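Local coordinates for thiamin pyrophosphokinase family protein (Enterococcus faecalis, PDB 3MEL) that probably transfers a pyrophosphate group from ATP to thiamine, making thiamine diphosphate, and binds that product and magnesium, at residues Y158-T162 and M205-I209. Sequence-based numbering, arbitrary orientation.
Sequences YCCLT and MIAVI
The Tyr158 ring lies over Val208 of the neighbouring strand, with Ile206 CG2 at the ring edge, near its plane. Val208 CG2 approaches obliquely, 3.9 Å from Tyr158 CE1. Tyr158 CB meets Ile206 CG2 at 4.2 Å. With chi1 at -64°, the ring is laid alongside Val208, and the two side chains point the same way. Phe199 makes an edge-to-face contact with the same ring.

The strands are antiparallel neighbours in the large mixed sheet. Strand 155-160 belongs to the probable vitamin B1 binding domain, away from the bound thiamine diphosphate. Cys159 and Ala207 form a hydrogen-bonded pair. Ala207 N reaches Cys159 O at 2.8 Å, nearly straight at 174°. The return bond, Cys159 N to Ala207 O, is longer at 3.2 Å. Leu161 N bonds to Met205 O at 2.9 Å. Beyond the strand ends, Thr162 OG1 accepts from Met205 N at 3.1 Å.

On the Cys159 face, SG lies 3.7 Å from Ile209 CD1, and Leu161 CD1 meets Ala207 CB and the selenomethionine methyl of Met205. Trp114 of the second subunit packs on Leu161. These hydrogen bonds thus pair buried polar backbone atoms, while the side chains on both faces meet through apolar groups.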
ATOM      1  N   TYR A 158      -0.258  -9.662   9.990  1.00 29.33           N
ATOM      2  CA  TYR A 158      -0.404 -10.703   8.996  1.00 28.95           C
ATOM      3  C   TYR A 158      -1.373 -10.223   7.931  1.00 32.93           C
ATOM      4  O   TYR A 158      -2.591 -10.154   8.136  1.00 30.86           O
ATOM      5  CB  TYR A 158      -0.846 -12.013   9.631  1.00 29.32           C
ATOM      6  CG  TYR A 158       0.190 -12.558  10.584  1.00 30.00           C
ATOM      7  CD1 TYR A 158       1.157 -13.454  10.154  1.00 31.73           C
ATOM      8  CD2 TYR A 158       0.208 -12.161  11.916  1.00 28.20           C
ATOM      9  CE1 TYR A 158       2.121 -13.938  11.033  1.00 33.97           C
ATOM     10  CE2 TYR A 158       1.137 -12.636  12.787  1.00 31.31           C
ATOM     11  CZ  TYR A 158       2.096 -13.524  12.347  1.00 34.62           C
ATOM     12  OH  TYR A 158       3.026 -13.987  13.242  1.00 34.26           O
ATOM     13  N   CYS A 159      -0.793  -9.837   6.802  1.00 33.37           N
ATOM     14  CA  CYS A 159      -1.540  -9.311   5.679  1.00 31.12           C
ATOM     15  C   CYS A 159      -1.714 -10.436   4.675  1.00 30.05           C
ATOM     16  O   CYS A 159      -0.751 -10.875   4.062  1.00 36.06           O
ATOM     17  CB  CYS A 159      -0.766  -8.146   5.086  1.00 28.49           C
ATOM     18  SG  CYS A 159      -0.512  -6.829   6.285  1.00 28.02           S
ATOM     19  N   CYS A 160      -2.926 -10.957   4.566  1.00 27.74           N
ATOM     20  CA  CYS A 160      -3.203 -12.045   3.643  1.00 31.64           C
ATOM     21  C   CYS A 160      -3.473 -11.476   2.265  1.00 34.43           C
ATOM     22  O   CYS A 160      -4.493 -10.817   2.052  1.00 36.61           O
ATOM     23  CB  CYS A 160      -4.410 -12.846   4.118  1.00 32.39           C
ATOM     24  SG  CYS A 160      -4.197 -13.492   5.776  1.00 38.11           S
ATOM     25  N   LEU A 161      -2.565 -11.718   1.330  1.00 30.35           N
ATOM     26  CA  LEU A 161      -2.685 -11.114   0.021  1.00 32.76           C
ATOM     27  C   LEU A 161      -3.755 -11.832  -0.802  1.00 38.37           C
ATOM     28  O   LEU A 161      -4.324 -11.277  -1.773  1.00 37.34           O
ATOM     29  CB  LEU A 161      -1.337 -11.122  -0.684  1.00 31.68           C
ATOM     30  CG  LEU A 161      -0.259 -10.380   0.102  1.00 33.85           C
ATOM     31  CD1 LEU A 161       1.086 -10.520  -0.599  1.00 33.52           C
ATOM     32  CD2 LEU A 161      -0.655  -8.915   0.305  1.00 29.88           C
ATOM     33  N   THR A 162      -4.039 -13.059  -0.387  1.00 32.88           N
ATOM     34  CA  THR A 162      -5.025 -13.883  -1.043  1.00 34.38           C
ATOM     35  C   THR A 162      -5.879 -14.525   0.019  1.00 36.06           C
ATOM     36  O   THR A 162      -5.505 -14.527   1.184  1.00 39.89           O
ATOM     37  CB  THR A 162      -4.345 -15.024  -1.755  1.00 33.65           C
ATOM     38  OG1 THR A 162      -3.775 -15.886  -0.769  1.00 34.90           O
ATOM     39  CG2 THR A 162      -3.271 -14.500  -2.678  1.00 30.24           C
HETATM   40  N   MSE A 205      -1.024 -16.691   0.282  1.00 32.35           N
HETATM   41  CA  MSE A 205       0.226 -16.029   0.542  1.00 31.65           C
HETATM   42  C   MSE A 205       0.069 -14.873   1.485  1.00 33.49           C
HETATM   43  O   MSE A 205      -0.846 -14.075   1.357  1.00 32.17           O
HETATM   44  CB  MSE A 205       0.891 -15.572  -0.739  1.00 33.14           C
HETATM   45  CG  MSE A 205       2.347 -16.001  -0.807  1.00 38.53           C
HETATM   46 SE   MSE A 205       3.350 -14.963  -2.091  1.00 72.09          SE
HETATM   47  CE  MSE A 205       2.859 -13.169  -1.525  1.00 35.16           C
ATOM     48  N   ILE A 206       0.980 -14.797   2.448  1.00 36.90           N
ATOM     49  CA  ILE A 206       0.923 -13.758   3.459  1.00 33.72           C
ATOM     50  C   ILE A 206       2.168 -12.895   3.418  1.00 33.09           C
ATOM     51  O   ILE A 206       3.278 -13.345   3.091  1.00 29.15           O
ATOM     52  CB  ILE A 206       0.740 -14.334   4.875  1.00 33.89           C
ATOM     53  CG1 ILE A 206      -0.403 -15.348   4.886  1.00 34.95           C
ATOM     54  CG2 ILE A 206       0.475 -13.214   5.873  1.00 30.50           C
ATOM     55  CD1 ILE A 206      -0.501 -16.127   6.162  1.00 35.17           C
ATOM     56  N   ALA A 207       1.949 -11.630   3.732  1.00 30.29           N
ATOM     57  CA  ALA A 207       3.022 -10.681   3.836  1.00 32.29           C
ATOM     58  C   ALA A 207       3.114 -10.346   5.300  1.00 31.33           C
ATOM     59  O   ALA A 207       2.249  -9.658   5.838  1.00 34.64           O
ATOM     60  CB  ALA A 207       2.704  -9.422   3.020  1.00 33.23           C
ATOM     61  N   VAL A 208       4.137 -10.850   5.967  1.00 26.92           N
ATOM     62  CA  VAL A 208       4.309 -10.473   7.348  1.00 27.65           C
ATOM     63  C   VAL A 208       4.889  -9.070   7.348  1.00 28.10           C
ATOM     64  O   VAL A 208       5.880  -8.808   6.657  1.00 30.75           O
ATOM     65  CB  VAL A 208       5.217 -11.465   8.073  1.00 26.76           C
ATOM     66  CG1 VAL A 208       5.601 -10.937   9.442  1.00 23.91           C
ATOM     67  CG2 VAL A 208       4.521 -12.811   8.177  1.00 28.06           C
ATOM     68  N   ILE A 209       4.263  -8.159   8.087  1.00 25.00           N
ATOM     69  CA  ILE A 209       4.740  -6.775   8.143  1.00 26.61           C
ATOM     70  C   ILE A 209       5.016  -6.304   9.562  1.00 25.80           C
ATOM     71  O   ILE A 209       4.161  -6.431  10.428  1.00 28.25           O
ATOM     72  CB  ILE A 209       3.744  -5.786   7.479  1.00 27.21           C
ATOM     73  CG1 ILE A 209       3.641  -6.037   5.971  1.00 26.86           C
ATOM     74  CG2 ILE A 209       4.160  -4.346   7.740  1.00 26.29           C
ATOM     75  CD1 ILE A 209       2.650  -5.135   5.280  1.00 27.31           C
TER